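Local atomic coordinates of serine protease (Arthrobacter nicotinovorans, PDB entry 3WY8), a protein that probably cleaves peptide bonds in proteins as a secreted trypsin-like serine protease with keratinolytic activity. Residues I11-F16 against N22-G27. Numbering follows the deposited sequence.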
ATOM      1  N   ILE A  11      10.032   0.452  -0.842  1.00 17.13           N
ATOM      2  CA  ILE A  11       8.770   0.794  -1.513  1.00 16.51           C
ATOM      3  C   ILE A  11       8.790   0.246  -2.937  1.00 16.53           C
ATOM      4  O   ILE A  11       9.789   0.385  -3.649  1.00 16.37           O
ATOM      5  CB  ILE A  11       8.525   2.327  -1.564  1.00 16.44           C
ATOM      6  CG1 ILE A  11       8.623   2.944  -0.166  1.00 16.08           C
ATOM      7  CG2 ILE A  11       7.164   2.640  -2.215  1.00 16.37           C
ATOM      8  CD1 ILE A  11       8.448   4.458  -0.140  1.00 15.00           C
ATOM      9  N   GLY A  12       7.687  -0.366  -3.353  1.00 16.23           N
ATOM     10  CA  GLY A  12       7.642  -0.994  -4.667  1.00 16.24           C
ATOM     11  C   GLY A  12       6.349  -0.848  -5.448  1.00 16.42           C
ATOM     12  O   GLY A  12       5.314  -0.427  -4.923  1.00 16.28           O
ATOM     13  N   LYS A  13       6.443  -1.192  -6.727  1.00 16.25           N
ATOM     14  CA  LYS A  13       5.304  -1.257  -7.624  1.00 16.38           C
ATOM     15  C   LYS A  13       4.778  -2.687  -7.626  1.00 16.69           C
ATOM     16  O   LYS A  13       5.557  -3.641  -7.547  1.00 16.80           O
ATOM     17  CB  LYS A  13       5.740  -0.841  -9.027  1.00 16.34           C
ATOM     18  CG  LYS A  13       4.594  -0.625 -10.020  1.00 16.13           C
ATOM     19  CD  LYS A  13       5.152  -0.172 -11.365  1.00 16.39           C
ATOM     20  CE  LYS A  13       4.065  -0.062 -12.432  1.00 16.37           C
ATOM     21  NZ  LYS A  13       3.169   1.112 -12.246  1.00 15.29           N
ATOM     22  N   ILE A  14       3.459  -2.826  -7.716  1.00 16.55           N
ATOM     23  CA  ILE A  14       2.812  -4.138  -7.749  1.00 16.58           C
ATOM     24  C   ILE A  14       2.125  -4.351  -9.092  1.00 16.89           C
ATOM     25  O   ILE A  14       1.425  -3.462  -9.582  1.00 16.75           O
ATOM     26  CB  ILE A  14       1.772  -4.281  -6.612  1.00 16.58           C
ATOM     27  CG1 ILE A  14       2.461  -4.221  -5.243  1.00 16.49           C
ATOM     28  CG2 ILE A  14       0.978  -5.581  -6.742  1.00 17.38           C
ATOM     29  CD1 ILE A  14       1.497  -3.979  -4.080  1.00 17.05           C
ATOM     30  N   PHE A  15       2.351  -5.525  -9.679  1.00 17.02           N
ATOM     31  CA  PHE A  15       1.640  -5.966 -10.876  1.00 17.39           C
ATOM     32  C   PHE A  15       0.839  -7.190 -10.471  1.00 17.52           C
ATOM     33  O   PHE A  15       1.393  -8.138  -9.901  1.00 17.62           O
ATOM     34  CB  PHE A  15       2.627  -6.347 -11.981  1.00 17.37           C
ATOM     35  CG  PHE A  15       3.474  -5.204 -12.471  1.00 17.23           C
ATOM     36  CD1 PHE A  15       3.117  -4.503 -13.623  1.00 17.24           C
ATOM     37  CD2 PHE A  15       4.635  -4.835 -11.792  1.00 17.37           C
ATOM     38  CE1 PHE A  15       3.898  -3.451 -14.088  1.00 16.84           C
ATOM     39  CE2 PHE A  15       5.428  -3.786 -12.253  1.00 17.51           C
ATOM     40  CZ  PHE A  15       5.060  -3.095 -13.408  1.00 16.84           C
ATOM     41  N   PHE A  16      -0.462  -7.188 -10.749  1.00 17.58           N
ATOM     42  CA  PHE A  16      -1.286  -8.308 -10.301  1.00 17.49           C
ATOM     43  C   PHE A  16      -2.435  -8.688 -11.224  1.00 17.73           C
ATOM     44  O   PHE A  16      -2.817  -7.919 -12.108  1.00 17.49           O
ATOM     45  CB  PHE A  16      -1.765  -8.104  -8.849  1.00 17.70           C
ATOM     46  CG  PHE A  16      -2.749  -6.973  -8.666  1.00 17.92           C
ATOM     47  CD1 PHE A  16      -4.096  -7.241  -8.448  1.00 18.64           C
ATOM     48  CD2 PHE A  16      -2.323  -5.647  -8.671  1.00 17.95           C
ATOM     49  CE1 PHE A  16      -5.019  -6.207  -8.260  1.00 18.11           C
ATOM     50  CE2 PHE A  16      -3.238  -4.602  -8.482  1.00 17.91           C
ATOM     51  CZ  PHE A  16      -4.587  -4.886  -8.274  1.00 18.77           C
ATOM     52  N   ASN A  22      -5.767  -7.601 -15.426  1.00 20.02           N
ATOM     53  CA  ASN A  22      -4.440  -7.135 -15.027  1.00 19.86           C
ATOM     54  C   ASN A  22      -4.415  -5.687 -14.553  1.00 20.01           C
ATOM     55  O   ASN A  22      -4.906  -4.784 -15.241  1.00 20.01           O
ATOM     56  CB  ASN A  22      -3.445  -7.360 -16.163  1.00 20.06           C
ATOM     57  CG  ASN A  22      -3.339  -8.817 -16.545  1.00 20.76           C
ATOM     58  OD1 ASN A  22      -3.141  -9.678 -15.687  1.00 22.08           O
ATOM     59  ND2 ASN A  22      -3.504  -9.108 -17.830  1.00 21.61           N
ATOM     60  N   TYR A  23      -3.831  -5.481 -13.374  1.00 19.64           N
ATOM     61  CA  TYR A  23      -3.838  -4.179 -12.712  1.00 19.43           C
ATOM     62  C   TYR A  23      -2.473  -3.833 -12.124  1.00 19.18           C
ATOM     63  O   TYR A  23      -1.595  -4.692 -12.012  1.00 19.31           O
ATOM     64  CB  TYR A  23      -4.862  -4.179 -11.570  1.00 19.42           C
ATOM     65  CG  TYR A  23      -6.284  -4.508 -11.955  1.00 20.91           C
ATOM     66  CD1 TYR A  23      -7.075  -3.582 -12.636  1.00 22.01           C
ATOM     67  CD2 TYR A  23      -6.850  -5.735 -11.613  1.00 21.55           C
ATOM     68  CE1 TYR A  23      -8.395  -3.874 -12.983  1.00 22.90           C
ATOM     69  CE2 TYR A  23      -8.172  -6.041 -11.955  1.00 22.88           C
ATOM     70  CZ  TYR A  23      -8.934  -5.105 -12.640  1.00 23.23           C
ATOM     71  OH  TYR A  23     -10.236  -5.390 -12.984  1.00 24.30           O
ATOM     72  N   VAL A  24      -2.307  -2.569 -11.739  1.00 19.07           N
ATOM     73  CA  VAL A  24      -1.142  -2.138 -10.965  1.00 18.82           C
ATOM     74  C   VAL A  24      -1.535  -1.496  -9.645  1.00 18.45           C
ATOM     75  O   VAL A  24      -2.631  -0.943  -9.504  1.00 18.55           O
ATOM     76  CB  VAL A  24      -0.224  -1.141 -11.723  1.00 19.13           C
ATOM     77  CG1 VAL A  24       0.593  -1.853 -12.768  1.00 19.93           C
ATOM     78  CG2 VAL A  24      -1.025   0.028 -12.301  1.00 19.19           C
ATOM     79  N   CYS A  25      -0.616  -1.574  -8.689  1.00 17.84           N
ATOM     80  CA  CYS A  25      -0.752  -0.922  -7.399  1.00 17.29           C
ATOM     81  C   CYS A  25       0.636  -0.552  -6.884  1.00 16.83           C
ATOM     82  O   CYS A  25       1.627  -0.649  -7.614  1.00 16.31           O
ATOM     83  CB  CYS A  25      -1.465  -1.842  -6.406  1.00 17.87           C
ATOM     84  SG  CYS A  25      -3.281  -1.704  -6.387  1.00 18.33           S
ATOM     85  N   SER A  26       0.696  -0.124  -5.629  1.00 16.16           N
ATOM     86  CA  SER A  26       1.949   0.180  -4.959  1.00 16.09           C
ATOM     87  C   SER A  26       1.937  -0.508  -3.599  1.00 15.95           C
ATOM     88  O   SER A  26       0.871  -0.869  -3.089  1.00 15.74           O
ATOM     89  CB  SER A  26       2.105   1.694  -4.798  1.00 16.36           C
ATOM     90  OG  SER A  26       1.973   2.335  -6.054  1.00 16.15           O
ATOM     91  N   GLY A  27       3.114  -0.702  -3.017  1.00 15.72           N
ATOM     92  CA  GLY A  27       3.219  -1.397  -1.744  1.00 15.61           C
ATOM     93  C   GLY A  27       4.513  -1.095  -1.023  1.00 15.61           C
ATOM     94  O   GLY A  27       5.349  -0.324  -1.507  1.00 14.97           O
TER
HETATM   95  O   HOH W   1       1.592   1.270 -10.003  1.00 17.26           O
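The first beta hairpin of the N-terminal barrel of this trypsin-like fold pairs Gly12, Ile14 and Phe16 with Gly27, Cys25 and Tyr23. Each is an antiparallel hydrogen-bonded pair held by two backbone bonds, the one from Ile14 N to Cys25 O measuring 2.8 Å. The other edge of 11-16 bonds to strand 55-60, which helps close the barrel.

On the face carrying Ile14, Phe16 and Cys25, the Phe16 ring lies over the neighbouring strand. With its CG lodged between backbone N and carbonyl carbon (chi1 68°), the ring swings across the strand, and Tyr23 CB sits over one face, 3.4 Å from Phe16 CZ, in a CH-pi contact. The Tyr23 ring is inclined to the Phe16 ring, the two planes 38° apart. Cys25 SG, disulfide-bonded to Cys44 beside the probable catalytic histidine, approaches the same ring obliquely, 3.6 Å from Phe16 CE2. An alanine in place of Phe16 would probably deprive the disulfide sulfur of its aromatic neighbour and leave Tyr23 CB without the ring face it packs on. Farther along, Ile14 CD1 reaches 3.3 Å from Ser26 O, at the place a side chain on Gly27 would need.

On the opposite face, which carries Lys13, Phe15 and Val24, Val24 CG1 lies 3.8 Å from Phe15 CD1 and also touches Lys13 CE. The lysine chain runs extended until it bends at its last torsion (chi4 73°); NZ is hydrogen-bonded to Gly138 O and to a water. That water, 2.7 Å from Lys13 NZ, also lies 3.1 Å from Cys25 O.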